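Short chain dehydrogenase (Salmonella typhi, PDB 3G1T) probably acts as an NAD(P)-dependent oxidoreductase of the short-chain dehydrogenase family, built on a Rossmann fold. Local coordinates at residues 20-25 with 49-54; 98-103 with 149-154. One frame throughout, in Å; residues are numbered along the deposited sequence.

Interaction 1 (20-25 with 49-54); sequences TGASDG and EKLRRV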
loop_
_atom_site.group_PDB
_atom_site.type_symbol
_atom_site.label_atom_id
_atom_site.label_comp_id
_atom_site.label_asym_id
_atom_site.label_seq_id
_atom_site.Cartn_x
_atom_site.Cartn_y
_atom_site.Cartn_z
ATOM N N THR A 20 19.260 2.014 6.655
ATOM C CA THR A 20 18.606 3.314 6.472
ATOM C C THR A 20 17.990 3.770 7.823
ATOM O O THR A 20 17.881 2.994 8.753
ATOM C CB THR A 20 17.546 3.380 5.336
ATOM O OG1 THR A 20 16.334 2.716 5.725
ATOM C CG2 THR A 20 18.100 2.845 3.974
ATOM N N GLY A 21 17.651 5.046 7.915
ATOM C CA GLY A 21 17.140 5.575 9.215
ATOM C C GLY A 21 18.201 5.412 10.309
ATOM O O GLY A 21 17.870 5.139 11.457
ATOM N N ALA A 22 19.489 5.522 9.949
ATOM C CA ALA A 22 20.544 5.113 10.893
ATOM C C ALA A 22 20.896 6.136 11.972
ATOM O O ALA A 22 21.764 5.848 12.793
ATOM C CB ALA A 22 21.831 4.688 10.173
ATOM N N SER A 23 20.250 7.309 11.937
ATOM C CA SER A 23 20.626 8.414 12.797
ATOM C C SER A 23 20.246 8.233 14.250
ATOM O O SER A 23 20.904 8.781 15.119
ATOM C CB SER A 23 19.953 9.710 12.307
ATOM O OG SER A 23 20.716 10.222 11.249
ATOM N N ASP A 24 19.163 7.526 14.506
ATOM C CA ASP A 24 18.719 7.292 15.864
ATOM C C ASP A 24 17.822 6.071 15.908
ATOM O O ASP A 24 17.623 5.376 14.885
ATOM C CB ASP A 24 17.966 8.527 16.422
ATOM C CG ASP A 24 16.865 8.999 15.512
ATOM O OD1 ASP A 24 16.152 8.172 14.901
ATOM O OD2 ASP A 24 16.696 10.235 15.416
ATOM N N GLY A 25 17.345 5.752 17.099
ATOM C CA GLY A 25 16.350 4.715 17.272
ATOM C C GLY A 25 16.828 3.336 16.825
ATOM O O GLY A 25 17.970 2.983 17.038
ATOM N N GLU A 49 25.360 15.641 10.057
ATOM C CA GLU A 49 26.080 15.629 11.359
ATOM C C GLU A 49 25.607 14.494 12.311
ATOM O O GLU A 49 26.429 13.913 13.041
ATOM C CB GLU A 49 26.059 16.993 12.077
ATOM C CG GLU A 49 26.938 18.113 11.446
ATOM C CD GLU A 49 28.485 17.926 11.536
ATOM O OE1 GLU A 49 29.159 18.750 10.913
ATOM O OE2 GLU A 49 29.007 17.027 12.222
ATOM N N LYS A 50 24.309 14.171 12.284
ATOM C CA LYS A 50 23.753 13.053 13.092
ATOM C C LYS A 50 24.332 11.679 12.633
ATOM O O LYS A 50 24.621 10.812 13.459
ATOM C CB LYS A 50 22.215 13.027 13.019
ATOM C CG LYS A 50 21.490 14.044 13.885
ATOM C CD LYS A 50 20.452 13.324 14.770
ATOM C CE LYS A 50 19.166 14.146 14.934
ATOM N NZ LYS A 50 18.212 13.547 15.937
ATOM N N LEU A 51 24.521 11.529 11.314
ATOM C CA LEU A 51 25.164 10.346 10.735
ATOM C C LEU A 51 26.604 10.300 11.100
ATOM O O LEU A 51 27.120 9.218 11.363
ATOM C CB LEU A 51 25.061 10.307 9.201
ATOM C CG LEU A 51 23.735 9.967 8.499
ATOM C CD1 LEU A 51 23.837 10.296 7.012
ATOM C CD2 LEU A 51 23.272 8.554 8.706
ATOM N N ARG A 52 27.274 11.450 11.074
ATOM C CA ARG A 52 28.685 11.473 11.367
ATOM C C ARG A 52 28.807 10.922 12.788
ATOM O O ARG A 52 29.704 10.155 13.053
ATOM C CB ARG A 52 29.302 12.889 11.236
ATOM C CG ARG A 52 30.863 12.936 11.540
ATOM C CD ARG A 52 31.525 14.353 11.496
ATOM N NE ARG A 52 30.852 15.233 12.432
ATOM C CZ ARG A 52 31.029 15.197 13.746
ATOM N NH1 ARG A 52 31.857 14.313 14.324
ATOM N NH2 ARG A 52 30.334 16.032 14.493
ATOM N N ARG A 53 27.876 11.284 13.676
ATOM C CA ARG A 53 27.992 10.924 15.117
ATOM C C ARG A 53 27.877 9.418 15.293
ATOM O O ARG A 53 28.587 8.823 16.078
ATOM C CB ARG A 53 26.936 11.653 15.979
ATOM C CG ARG A 53 26.725 11.091 17.387
ATOM C CD ARG A 53 25.676 11.900 18.196
ATOM N NE ARG A 53 26.155 13.258 18.493
ATOM C CZ ARG A 53 25.498 14.383 18.190
ATOM N NH1 ARG A 53 24.297 14.341 17.596
ATOM N NH2 ARG A 53 26.041 15.562 18.495
ATOM N N VAL A 54 26.971 8.805 14.536
ATOM C CA VAL A 54 26.802 7.356 14.670
ATOM C C VAL A 54 28.036 6.667 14.090
ATOM O O VAL A 54 28.620 5.679 14.668
ATOM C CB VAL A 54 25.482 6.870 13.983
ATOM C CG1 VAL A 54 25.413 5.402 14.030
ATOM C CG2 VAL A 54 24.231 7.444 14.697
HETATM O O HOH W 1 23.081 10.871 15.373
#

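Interaction 2 (98-103 with 149-154); sequences VLHNAG and LVFTSS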
loop_
_atom_site.group_PDB
_atom_site.type_symbol
_atom_site.label_atom_id
_atom_site.label_comp_id
_atom_site.label_asym_id
_atom_site.label_seq_id
_atom_site.Cartn_x
_atom_site.Cartn_y
_atom_site.Cartn_z
ATOM N N VAL A 98 20.538 -5.093 3.168
ATOM C CA VAL A 98 19.852 -3.750 3.168
ATOM C C VAL A 98 18.748 -3.838 4.164
ATOM O O VAL A 98 17.846 -4.707 4.068
ATOM C CB VAL A 98 19.303 -3.416 1.768
ATOM C CG1 VAL A 98 18.492 -2.127 1.835
ATOM C CG2 VAL A 98 20.479 -3.186 0.790
ATOM N N LEU A 99 18.828 -2.978 5.213
ATOM C CA LEU A 99 17.785 -2.930 6.216
ATOM C C LEU A 99 17.153 -1.564 6.054
ATOM O O LEU A 99 17.800 -0.514 6.243
ATOM C CB LEU A 99 18.445 -3.062 7.595
ATOM C CG LEU A 99 17.497 -2.834 8.769
ATOM C CD1 LEU A 99 16.299 -3.746 8.781
ATOM C CD2 LEU A 99 18.289 -2.863 10.068
ATOM N N HIS A 100 15.866 -1.583 5.734
ATOM C CA HIS A 100 15.115 -0.313 5.591
ATOM C C HIS A 100 14.453 -0.078 6.904
ATOM O O HIS A 100 13.452 -0.748 7.198
ATOM C CB HIS A 100 14.024 -0.499 4.508
ATOM C CG HIS A 100 14.535 -0.568 3.093
ATOM N ND1 HIS A 100 15.090 0.510 2.442
ATOM C CD2 HIS A 100 14.477 -1.565 2.167
ATOM C CE1 HIS A 100 15.410 0.160 1.209
ATOM N NE2 HIS A 100 15.049 -1.093 1.025
ATOM N N ASN A 101 14.946 0.917 7.648
ATOM C CA ASN A 101 14.288 1.295 8.887
ATOM C C ASN A 101 13.641 2.679 8.752
ATOM O O ASN A 101 12.815 3.028 9.564
ATOM C CB ASN A 101 15.320 1.441 10.009
ATOM C CG ASN A 101 16.107 0.236 10.261
ATOM O OD1 ASN A 101 15.657 -0.702 10.945
ATOM N ND2 ASN A 101 17.377 0.300 9.855
ATOM N N ALA A 102 14.070 3.501 7.801
ATOM C CA ALA A 102 13.421 4.818 7.613
ATOM C C ALA A 102 11.915 4.722 7.403
ATOM O O ALA A 102 11.430 3.831 6.723
ATOM C CB ALA A 102 14.065 5.552 6.438
ATOM N N GLY A 103 11.179 5.679 7.967
ATOM C CA GLY A 103 9.730 5.614 7.838
ATOM C C GLY A 103 9.208 6.935 8.359
ATOM O O GLY A 103 9.869 7.558 9.171
ATOM N N LEU A 149 17.453 -8.647 2.230
ATOM C CA LEU A 149 16.778 -7.315 2.090
ATOM C C LEU A 149 15.604 -7.379 3.120
ATOM O O LEU A 149 14.806 -8.352 3.171
ATOM C CB LEU A 149 16.231 -7.210 0.656
ATOM C CG LEU A 149 15.261 -6.040 0.335
ATOM C CD1 LEU A 149 16.029 -4.735 0.520
ATOM C CD2 LEU A 149 14.851 -6.157 -1.095
ATOM N N VAL A 150 15.573 -6.385 4.000
ATOM C CA VAL A 150 14.639 -6.416 5.092
ATOM C C VAL A 150 13.865 -5.109 5.046
ATOM O O VAL A 150 14.484 -4.030 4.953
ATOM C CB VAL A 150 15.378 -6.549 6.474
ATOM C CG1 VAL A 150 14.301 -6.407 7.631
ATOM C CG2 VAL A 150 16.088 -7.983 6.505
ATOM N N PHE A 151 12.536 -5.208 5.127
ATOM C CA PHE A 151 11.666 -4.015 5.270
ATOM C C PHE A 151 11.122 -3.928 6.678
ATOM O O PHE A 151 11.024 -4.911 7.385
ATOM C CB PHE A 151 10.494 -4.058 4.277
ATOM C CG PHE A 151 10.916 -4.011 2.815
ATOM C CD1 PHE A 151 11.147 -2.799 2.158
ATOM C CD2 PHE A 151 11.126 -5.236 2.114
ATOM C CE1 PHE A 151 11.521 -2.723 0.757
ATOM C CE2 PHE A 151 11.517 -5.173 0.733
ATOM C CZ PHE A 151 11.719 -3.995 0.061
ATOM N N THR A 152 10.752 -2.692 7.082
ATOM C CA THR A 152 10.093 -2.475 8.400
ATOM C C THR A 152 8.583 -2.436 8.224
ATOM O O THR A 152 8.047 -1.675 7.421
ATOM C CB THR A 152 10.627 -1.161 9.011
ATOM O OG1 THR A 152 12.036 -1.251 9.157
ATOM C CG2 THR A 152 9.941 -0.992 10.421
ATOM N N SER A 153 7.925 -3.330 8.935
ATOM C CA SER A 153 6.446 -3.383 8.983
ATOM C C SER A 153 5.920 -2.959 10.374
ATOM O O SER A 153 6.615 -2.242 11.166
ATOM C CB SER A 153 5.933 -4.792 8.610
ATOM O OG SER A 153 4.521 -4.701 8.318
ATOM N N SER A 154 4.664 -3.291 10.605
ATOM C CA SER A 154 3.957 -2.890 11.873
ATOM C C SER A 154 2.801 -3.853 12.081
ATOM O O SER A 154 2.400 -4.529 11.112
ATOM C CB SER A 154 3.472 -1.411 11.822
ATOM O OG SER A 154 2.616 -1.267 12.929
HETATM O O HOH W 2 13.329 -1.467 11.729
#

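Interaction 1 (20-25 with 49-54)
The carbonyl oxygen of Lys50 accepts a normal helix-turn bond from Val54 N at 3.3 Å, a weak one from Arg53 N, and one from a water whose 2.5 Å is unusually short and doubtful in its exact length. The same water donates to Ser23 O at 3.0 Å, bridging helix 48-62 and the glycine-rich TGxxxGxG loop, the nucleotide-binding signature of classical short-chain dehydrogenases, here the turn between strand 16-19 and helix 25-36 of the Rossmann fold. Beside the bridge, Ser23 OG sits against the flank of Lys50, 3.6 Å from its CB, with Leu51 CD2 a little farther off. Ala22 makes only a loose apolar contact with that methyl, while Leu43 of strand 40-45 touches Ala22, Leu51 and Val54, tying both segments to the sheet. Toward solvent, the Lys50 chain bends at chi2 (-127°) and chi3, away from staggered values, and brings NZ within 3.7 Å of Asp24 OD2, a long salt bridge that probably adds only a modest attraction. Val54 has CG1 anti to its backbone N (chi1 175°), which turns the other methyl onto the loop backbone: CG2 lies 3.5 Å from Ala22 O and 3.6 Å from Ser23 O.

Interaction 2 (98-103 with 149-154)
His100 and Phe151 adopt the same first torsion, chi1 -73° and -64°, each CG lying beside the backbone N, which sends both rings off the same side of the paired backbones, side by side and pointing the same way. Their planes are 18° apart but slid, with centroids 5.0 Å from each other and little overlap; the closest atoms are His100 CD2 and Phe151 CE1 at 3.5 Å. Val98 CG1 sits 3.7 Å above one face of the imidazole, near its rim, and Leu149 CD1 touches both Val98 CB and His100 NE2. Helix 116-142 covers this layer, and Thr134 OG1 of that helix hydrogen-bonds His100 NE2, which helps hold the ring's rotation. Leu99 and Val150 pack together on the other face of the sheet. Between the strands, Val150 is bracketed in the parallel manner: its N gives a 2.8 Å bond to Val98 O, and its O takes one of 2.9 Å from His100 N. Beyond this ladder Thr152 OG1 donates to His100 O at 2.5 Å, a length shorter than expected and perhaps inexact, while accepting from a water at 2.9 Å. That water also donates to Asn101 OD1, whose amide nitrogen binds Thr20 O. His100 and Asn101 begin the HNAG sequence, this protein's version of the NNAG motif that follows the fourth strand of classical short-chain dehydrogenases.

From the N terminus, strand 16-19 runs into loop 20-25, and interaction 1 closes the first loop when the chain returns on helix 48-62 after helix 25-36 and strand 40-45. Interaction 2 opens only later: from strand 97-99, the middle strand of the sheet, the chain passes through helix 116-142 and returns in strand 147-152, parallel and next to it. The two closures therefore follow in series, neither crossing nor nesting. They nevertheless meet at Thr20, whose N probably bonds Leu99 O at 2.9 Å and whose OG1 accepts from Ala102 N. The glycine-rich loop is thus bonded to segment 98-103 at Thr20 and packs against helix 48-62 through Ala22 to Asp24.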